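Local coordinates for acetylene hydratase (Pelobacter acetylenicus, PDB 2E7Z), which catalyses the hydration of acetylene to acetaldehyde, using a tungsten-bis(molybdopterin guanine dinucleotide) cofactor and a [4Fe-4S] cluster, at residues Phe409-Ser414 with Val436-Gln441; Ser414-Gly419 with Thr444-Leu449. All blocks are in the same frame, centred on the assembly; numbering follows the deposited sequence.

Interaction 1: Phe409-Ser414 with Val436-Gln441; sequences FFALAS and VVCYDQ. With MGD (2-amino-5,6-dimercapto-7-methyl-3,7,8a,9-tetrahydro-8-oxa-1,3,9,10-tetraaza-anthracen-4-one guanosine dinucleotide), chain E.
Phe409-Leu412 and Val436-Tyr439 pair as parallel strands, their backbones joined by bonds such as Ala411 N to Val437 O (2.9 Å) and Tyr439 N to Ala411 O (2.8 Å). On one face Val437 lies alongside the Phe410 ring, CG2 reaching CE1 at 3.7 Å, and Leu412 CD2 meets Tyr439 CB; branched and aromatic groups suit this buried surface, which helix 491-501 covers. On the other, small Ala411 sits beside Cys438. At the C-terminal ends the guanosine of one MGD takes over. Tyr439 O accepts from Ala413 N and from the guanine N2, which also lies over one face of the Tyr439 ring. Asp440 grips the ribose by both carboxylate oxygens, its chi1 of -152° turning CG roughly away from the backbone N: OD1 accepts from O2' and OD2 from O3', each at 2.7 Å. In the second shell, Gln441 N reaches OD1 on its anti side, 30° out of the carboxylate plane, and Phe442 N bonds to it as well, while water 1 joins OD2 to Ser414 N. An asparagine here would probably leave one ribose hydroxyl without its acceptor. One carboxylate taking both hydroxyls of a ribose cis-diol is a common means of holding a nucleotide, and backbone donors around it probably stabilise its negative charge.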
loop_
_atom_site.group_PDB
_atom_site.type_symbol
_atom_site.label_atom_id
_atom_site.label_comp_id
_atom_site.label_asym_id
_atom_site.label_seq_id
_atom_site.Cartn_x
_atom_site.Cartn_y
_atom_site.Cartn_z
ATOM N N PHE A 409 -18.271 -11.311 1.433
ATOM C CA PHE A 409 -16.986 -10.652 1.560
ATOM C C PHE A 409 -15.854 -11.656 1.332
ATOM O O PHE A 409 -15.806 -12.717 1.975
ATOM C CB PHE A 409 -16.887 -9.945 2.912
ATOM C CG PHE A 409 -15.614 -9.145 3.102
ATOM C CD1 PHE A 409 -14.461 -9.699 3.660
ATOM C CD2 PHE A 409 -15.590 -7.802 2.706
ATOM C CE1 PHE A 409 -13.307 -8.915 3.830
ATOM C CE2 PHE A 409 -14.439 -7.013 2.924
ATOM C CZ PHE A 409 -13.309 -7.576 3.438
ATOM N N PHE A 410 -14.969 -11.332 0.382
ATOM C CA PHE A 410 -13.807 -12.169 0.095
ATOM C C PHE A 410 -12.549 -11.416 0.506
ATOM O O PHE A 410 -12.342 -10.267 0.078
ATOM C CB PHE A 410 -13.650 -12.555 -1.385
ATOM C CG PHE A 410 -14.762 -13.357 -1.979
ATOM C CD1 PHE A 410 -15.777 -13.914 -1.230
ATOM C CD2 PHE A 410 -14.752 -13.557 -3.363
ATOM C CE1 PHE A 410 -16.795 -14.674 -1.842
ATOM C CE2 PHE A 410 -15.743 -14.318 -3.977
ATOM C CZ PHE A 410 -16.749 -14.904 -3.196
ATOM N N ALA A 411 -11.684 -12.083 1.265
ATOM C CA ALA A 411 -10.374 -11.559 1.656
ATOM C C ALA A 411 -9.319 -12.370 0.930
ATOM O O ALA A 411 -9.182 -13.578 1.216
ATOM C CB ALA A 411 -10.180 -11.618 3.166
ATOM N N LEU A 412 -8.565 -11.753 0.022
ATOM C CA LEU A 412 -7.580 -12.445 -0.816
ATOM C C LEU A 412 -6.212 -11.918 -0.462
ATOM O O LEU A 412 -5.867 -10.793 -0.793
ATOM C CB LEU A 412 -7.871 -12.250 -2.313
ATOM C CG LEU A 412 -9.307 -12.539 -2.754
ATOM C CD1 LEU A 412 -9.546 -12.163 -4.226
ATOM C CD2 LEU A 412 -9.681 -13.969 -2.471
ATOM N N ALA A 413 -5.448 -12.736 0.276
ATOM C CA ALA A 413 -4.148 -12.350 0.845
ATOM C C ALA A 413 -4.254 -11.010 1.563
ATOM O O ALA A 413 -3.420 -10.126 1.397
ATOM C CB ALA A 413 -3.043 -12.361 -0.200
ATOM N N SER A 414 -5.295 -10.887 2.384
ATOM C CA SER A 414 -5.586 -9.647 3.078
ATOM C C SER A 414 -6.204 -9.938 4.437
ATOM O O SER A 414 -7.297 -10.515 4.529
ATOM C CB SER A 414 -6.546 -8.797 2.200
ATOM O OG SER A 414 -7.047 -7.666 2.921
ATOM N N VAL A 436 -18.428 -15.215 4.110
ATOM C CA VAL A 436 -17.059 -14.693 4.148
ATOM C C VAL A 436 -16.126 -15.795 3.694
ATOM O O VAL A 436 -16.198 -16.937 4.202
ATOM C CB VAL A 436 -16.665 -14.204 5.554
ATOM C CG1 VAL A 436 -15.186 -13.786 5.661
ATOM C CG2 VAL A 436 -17.607 -13.106 6.000
ATOM N N VAL A 437 -15.287 -15.495 2.712
ATOM C CA VAL A 437 -14.278 -16.440 2.231
ATOM C C VAL A 437 -12.914 -15.804 2.419
ATOM O O VAL A 437 -12.708 -14.646 2.023
ATOM C CB VAL A 437 -14.502 -16.748 0.740
ATOM C CG1 VAL A 437 -13.367 -17.630 0.175
ATOM C CG2 VAL A 437 -15.898 -17.355 0.478
ATOM N N CYS A 438 -11.985 -16.518 3.043
ATOM C CA CYS A 438 -10.637 -16.019 3.280
ATOM C C CYS A 438 -9.628 -16.903 2.595
ATOM O O CYS A 438 -9.558 -18.086 2.942
ATOM C CB CYS A 438 -10.363 -15.850 4.777
ATOM S SG CYS A 438 -8.728 -15.187 5.123
ATOM N N TYR A 439 -8.886 -16.367 1.632
ATOM C CA TYR A 439 -7.889 -17.115 0.873
ATOM C C TYR A 439 -6.525 -16.674 1.389
ATOM O O TYR A 439 -6.075 -15.538 1.158
ATOM C CB TYR A 439 -8.090 -16.855 -0.639
ATOM C CG TYR A 439 -7.010 -17.393 -1.540
ATOM C CD1 TYR A 439 -6.871 -18.766 -1.769
ATOM C CD2 TYR A 439 -6.137 -16.522 -2.206
ATOM C CE1 TYR A 439 -5.886 -19.243 -2.627
ATOM C CE2 TYR A 439 -5.166 -17.000 -3.042
ATOM C CZ TYR A 439 -5.040 -18.356 -3.262
ATOM O OH TYR A 439 -4.015 -18.777 -4.086
ATOM N N ASP A 440 -5.874 -17.559 2.161
ATOM C CA ASP A 440 -4.714 -17.130 2.942
ATOM C C ASP A 440 -3.807 -18.325 3.165
ATOM O O ASP A 440 -4.063 -19.410 2.652
ATOM C CB ASP A 440 -5.164 -16.507 4.294
ATOM C CG ASP A 440 -4.175 -15.452 4.833
ATOM O OD1 ASP A 440 -3.118 -15.866 5.364
ATOM O OD2 ASP A 440 -4.475 -14.220 4.735
ATOM N N GLN A 441 -2.757 -18.082 3.930
ATOM C CA GLN A 441 -1.807 -19.143 4.316
ATOM C C GLN A 441 -1.987 -19.590 5.756
ATOM O O GLN A 441 -1.502 -20.662 6.124
ATOM C CB GLN A 441 -0.386 -18.626 4.085
ATOM C CG GLN A 441 -0.059 -18.447 2.595
ATOM C CD GLN A 441 1.304 -17.839 2.278
ATOM O OE1 GLN A 441 1.740 -17.897 1.109
ATOM N NE2 GLN A 441 1.960 -17.239 3.250
HETATM P PB MGD E . -1.855 -7.850 5.891
HETATM O O1B MGD E . -3.012 -7.002 6.359
HETATM O O2B MGD E . -0.846 -8.334 6.867
HETATM O O3B MGD E . -1.016 -7.108 4.743
HETATM O O3A MGD E . -1.663 -4.971 3.593
HETATM P PA MGD E . -1.440 -6.542 3.301
HETATM O O1A MGD E . -0.245 -6.785 2.428
HETATM O O2A MGD E . -2.785 -7.065 2.893
HETATM O "O5'" MGD E . -2.518 -9.115 5.142
HETATM C "C5'" MGD E . -1.728 -9.876 4.244
HETATM C "C4'" MGD E . -2.249 -11.297 4.321
HETATM O "O4'" MGD E . -1.686 -12.016 3.213
HETATM C "C3'" MGD E . -1.760 -12.065 5.544
HETATM O "O3'" MGD E . -2.898 -12.571 6.262
HETATM C "C2'" MGD E . -0.861 -13.204 5.015
HETATM O "O2'" MGD E . -0.911 -14.448 5.742
HETATM C "C1'" MGD E . -1.410 -13.374 3.624
HETATM N N9 MGD E . -0.474 -13.878 2.608
HETATM C C8 MGD E . 0.839 -13.570 2.465
HETATM N N7 MGD E . 1.347 -14.141 1.361
HETATM C C5 MGD E . 0.322 -14.768 0.743
HETATM C C6 MGD E . 0.139 -15.560 -0.461
HETATM O O6 MGD E . 1.089 -15.786 -1.239
HETATM N N1 MGD E . -1.110 -15.993 -0.704
HETATM C C2 MGD E . -2.149 -15.838 0.110
HETATM N N2 MGD E . -3.364 -16.334 -0.264
HETATM N N3 MGD E . -2.052 -15.131 1.232
HETATM C C4 MGD E . -0.862 -14.592 1.564
HETATM C C10 MGD E . -0.520 -4.117 3.544
HETATM C C11 MGD E . -1.041 -2.697 3.482
HETATM O O11 MGD E . -1.660 -2.459 4.745
HETATM C C12 MGD E . 0.098 -1.735 3.248
HETATM S S12 MGD E . 1.133 -2.016 1.915
HETATM C C13 MGD E . 0.260 -0.653 4.027
HETATM S S13 MGD E . 1.603 0.383 3.873
HETATM C C14 MGD E . -0.706 -0.277 5.108
HETATM N N15 MGD E . -0.147 -0.468 6.437
HETATM C C16 MGD E . -1.036 -0.246 7.448
HETATM C C17 MGD E . -0.671 0.285 8.768
HETATM O O17 MGD E . 0.517 0.579 9.028
HETATM N N18 MGD E . -1.658 0.450 9.672
HETATM C C19 MGD E . -2.958 0.153 9.419
HETATM N N19 MGD E . -3.899 0.333 10.369
HETATM N N20 MGD E . -3.349 -0.358 8.244
HETATM C C21 MGD E . -2.465 -0.554 7.258
HETATM N N22 MGD E . -2.881 -1.033 6.084
HETATM C C23 MGD E . -2.000 -1.090 4.937
HETATM O O HOH W 1 -6.678 -13.314 3.116
HETATM O O HOH W 2 -6.445 -12.921 6.264
#

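Interaction 2: Ser414-Gly419 with Thr444-Leu449. With MGD (2-amino-5,6-dimercapto-7-methyl-3,7,8a,9-tetrahydro-8-oxa-1,3,9,10-tetraaza-anthracen-4-one guanosine dinucleotide), chain E.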
loop_
_atom_site.group_PDB
_atom_site.type_symbol
_atom_site.label_atom_id
_atom_site.label_comp_id
_atom_site.label_asym_id
_atom_site.label_seq_id
_atom_site.Cartn_x
_atom_site.Cartn_y
_atom_site.Cartn_z
ATOM N N SER A 414 -5.295 -10.887 2.384
ATOM C CA SER A 414 -5.586 -9.647 3.078
ATOM C C SER A 414 -6.204 -9.938 4.437
ATOM O O SER A 414 -7.297 -10.515 4.529
ATOM C CB SER A 414 -6.546 -8.797 2.200
ATOM O OG SER A 414 -7.047 -7.666 2.921
ATOM N N ASN A 415 -5.474 -9.563 5.495
ATOM C CA ASN A 415 -5.995 -9.693 6.846
ATOM C C ASN A 415 -6.816 -8.439 7.121
ATOM O O ASN A 415 -6.471 -7.575 7.908
ATOM C CB ASN A 415 -4.825 -9.865 7.812
ATOM C CG ASN A 415 -5.252 -10.047 9.246
ATOM O OD1 ASN A 415 -6.392 -10.385 9.553
ATOM N ND2 ASN A 415 -4.278 -9.882 10.139
ATOM N N ALA A 416 -7.938 -8.377 6.409
ATOM C CA ALA A 416 -8.777 -7.185 6.314
ATOM C C ALA A 416 -9.260 -6.629 7.645
ATOM O O ALA A 416 -9.331 -5.409 7.824
ATOM C CB ALA A 416 -9.977 -7.438 5.361
ATOM N N LEU A 417 -9.563 -7.499 8.609
ATOM C CA LEU A 417 -9.955 -7.018 9.927
ATOM C C LEU A 417 -8.961 -5.972 10.449
ATOM O O LEU A 417 -9.349 -5.013 11.113
ATOM C CB LEU A 417 -10.066 -8.202 10.909
ATOM C CG LEU A 417 -10.351 -7.793 12.343
ATOM C CD1 LEU A 417 -11.738 -7.180 12.506
ATOM C CD2 LEU A 417 -10.201 -9.032 13.228
ATOM N N MET A 418 -7.675 -6.211 10.191
ATOM C CA MET A 418 -6.596 -5.435 10.796
ATOM C C MET A 418 -5.907 -4.484 9.830
ATOM O O MET A 418 -4.908 -3.851 10.211
ATOM C CB MET A 418 -5.538 -6.402 11.388
ATOM C CG MET A 418 -5.986 -7.125 12.676
ATOM S SD MET A 418 -4.874 -8.449 13.233
ATOM C CE MET A 418 -3.227 -7.705 13.165
ATOM N N GLY A 419 -6.432 -4.385 8.601
ATOM C CA GLY A 419 -5.677 -3.781 7.502
ATOM C C GLY A 419 -6.124 -2.389 7.132
ATOM O O GLY A 419 -5.639 -1.818 6.141
ATOM N N THR A 444 -5.661 -16.519 10.131
ATOM C CA THR A 444 -5.517 -15.150 10.572
ATOM C C THR A 444 -6.774 -14.698 11.322
ATOM O O THR A 444 -7.803 -15.368 11.294
ATOM C CB THR A 444 -5.319 -14.213 9.373
ATOM O OG1 THR A 444 -6.545 -14.203 8.640
ATOM C CG2 THR A 444 -4.174 -14.687 8.509
ATOM N N PRO A 445 -6.698 -13.550 12.013
ATOM C CA PRO A 445 -7.881 -13.037 12.657
ATOM C C PRO A 445 -9.063 -12.873 11.691
ATOM O O PRO A 445 -10.190 -13.123 12.058
ATOM C CB PRO A 445 -7.403 -11.708 13.255
ATOM C CG PRO A 445 -5.905 -11.985 13.582
ATOM C CD PRO A 445 -5.469 -12.807 12.392
ATOM N N THR A 446 -8.784 -12.471 10.449
ATOM C CA THR A 446 -9.833 -12.399 9.427
ATOM C C THR A 446 -10.348 -13.793 9.042
ATOM O O THR A 446 -11.545 -14.008 8.948
ATOM C CB THR A 446 -9.298 -11.663 8.186
ATOM O OG1 THR A 446 -8.901 -10.363 8.601
ATOM C CG2 THR A 446 -10.390 -11.539 7.162
ATOM N N ALA A 447 -9.438 -14.749 8.845
ATOM C CA ALA A 447 -9.844 -16.110 8.491
ATOM C C ALA A 447 -10.721 -16.719 9.600
ATOM O O ALA A 447 -11.645 -17.487 9.335
ATOM C CB ALA A 447 -8.614 -16.976 8.249
ATOM N N GLN A 448 -10.459 -16.297 10.834
ATOM C CA GLN A 448 -11.222 -16.819 11.971
ATOM C C GLN A 448 -12.697 -16.478 11.904
ATOM O O GLN A 448 -13.553 -17.113 12.512
ATOM C CB GLN A 448 -10.642 -16.258 13.239
ATOM C CG GLN A 448 -9.337 -17.000 13.574
ATOM C CD GLN A 448 -8.619 -16.431 14.780
ATOM O OE1 GLN A 448 -9.259 -15.976 15.736
ATOM N NE2 GLN A 448 -7.281 -16.462 14.745
ATOM N N LEU A 449 -12.985 -15.432 11.121
ATOM C CA LEU A 449 -14.341 -14.902 10.902
ATOM C C LEU A 449 -14.982 -15.423 9.628
ATOM O O LEU A 449 -16.088 -15.004 9.262
ATOM C CB LEU A 449 -14.302 -13.361 10.918
ATOM C CG LEU A 449 -14.054 -12.764 12.313
ATOM C CD1 LEU A 449 -13.402 -11.382 12.275
ATOM C CD2 LEU A 449 -15.325 -12.742 13.140
HETATM P PB MGD E . -1.855 -7.850 5.891
HETATM O O1B MGD E . -3.012 -7.002 6.359
HETATM O O2B MGD E . -0.846 -8.334 6.867
HETATM O O3B MGD E . -1.016 -7.108 4.743
HETATM O O3A MGD E . -1.663 -4.971 3.593
HETATM P PA MGD E . -1.440 -6.542 3.301
HETATM O O1A MGD E . -0.245 -6.785 2.428
HETATM O O2A MGD E . -2.785 -7.065 2.893
HETATM O "O5'" MGD E . -2.518 -9.115 5.142
HETATM C "C5'" MGD E . -1.728 -9.876 4.244
HETATM C "C4'" MGD E . -2.249 -11.297 4.321
HETATM O "O4'" MGD E . -1.686 -12.016 3.213
HETATM C "C3'" MGD E . -1.760 -12.065 5.544
HETATM O "O3'" MGD E . -2.898 -12.571 6.262
HETATM C "C2'" MGD E . -0.861 -13.204 5.015
HETATM O "O2'" MGD E . -0.911 -14.448 5.742
HETATM C "C1'" MGD E . -1.410 -13.374 3.624
HETATM N N9 MGD E . -0.474 -13.878 2.608
HETATM C C8 MGD E . 0.839 -13.570 2.465
HETATM N N7 MGD E . 1.347 -14.141 1.361
HETATM C C5 MGD E . 0.322 -14.768 0.743
HETATM C C6 MGD E . 0.139 -15.560 -0.461
HETATM O O6 MGD E . 1.089 -15.786 -1.239
HETATM N N1 MGD E . -1.110 -15.993 -0.704
HETATM C C2 MGD E . -2.149 -15.838 0.110
HETATM N N2 MGD E . -3.364 -16.334 -0.264
HETATM N N3 MGD E . -2.052 -15.131 1.232
HETATM C C4 MGD E . -0.862 -14.592 1.564
HETATM C C10 MGD E . -0.520 -4.117 3.544
HETATM C C11 MGD E . -1.041 -2.697 3.482
HETATM O O11 MGD E . -1.660 -2.459 4.745
HETATM C C12 MGD E . 0.098 -1.735 3.248
HETATM S S12 MGD E . 1.133 -2.016 1.915
HETATM C C13 MGD E . 0.260 -0.653 4.027
HETATM S S13 MGD E . 1.603 0.383 3.873
HETATM C C14 MGD E . -0.706 -0.277 5.108
HETATM N N15 MGD E . -0.147 -0.468 6.437
HETATM C C16 MGD E . -1.036 -0.246 7.448
HETATM C C17 MGD E . -0.671 0.285 8.768
HETATM O O17 MGD E . 0.517 0.579 9.028
HETATM N N18 MGD E . -1.658 0.450 9.672
HETATM C C19 MGD E . -2.958 0.153 9.419
HETATM N N19 MGD E . -3.899 0.333 10.369
HETATM N N20 MGD E . -3.349 -0.358 8.244
HETATM C C21 MGD E . -2.465 -0.554 7.258
HETATM N N22 MGD E . -2.881 -1.033 6.084
HETATM C C23 MGD E . -2.000 -1.090 4.937
HETATM O O HOH W 2 -6.445 -12.921 6.264
#
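Asn415 and Thr446 make the polar centre of this contact, in which the loop after strand 408-412 meets the loop after strand 435-440. Asn415 OD1 takes two hydrogen bonds: Thr446 OG1 approaches in the carbonyl plane, on a lone pair, at 2.7 Å, and Thr446 N comes in 23° off that plane at 3.3 Å. OG1 then accepts from Leu417 N (2.9 Å); a threonine hydroxyl can both donate and accept, and chi1 -59°, which sets OG1 beside its own backbone N, places it between Asn415 OD1 and Leu417 N. The amide is fixed at its other end too, ND2 bonding to Ser610. Water 2 adds a bridge from Ser414 O to Thr444 OG1, which also accepts from Ala447 N in an ST motif. Both loops follow the C-terminal ends of parallel strands, where alpha/beta folds commonly bind nucleotides, and here the first of them carries the MGD: Asn415 N donates to O5' at 3.0 Å and Gly419 O accepts from N22 of the pterin. The apolar contacts gather round Pro445, whose compact ring meets Leu417 CD2 through CB and Met418 SD through CG (3.7 Å). The Leu417 and Leu449 side chains cross at about a right angle, CD2 of the first touching CD1 of the second.

The two interactions alternate along the chain: 409-414, 414-419, 436-441, then 444-449, with Ser414 common to both. Interaction 1 pairs neighbouring strands of a beta-alpha-beta unit, 408-412 and 435-440, within a mixed sheet; interaction 2 joins the loops that follow them, helix 423-431 connecting the first loop to the second strand. Their centres are 8 Å apart, and they touch where Ala411 CB packs on Thr446 CG2 (4.0 Å) and Cys438 SG on Ala447 CB (3.6 Å). Water 2 belongs to both, and both touch one MGD, which runs from its guanosine at interaction 1 to its pterin at Gly419. Two interior strand ends and their loops thus supply part of that cofactor's site, along with others such as Thr108 and Ser610.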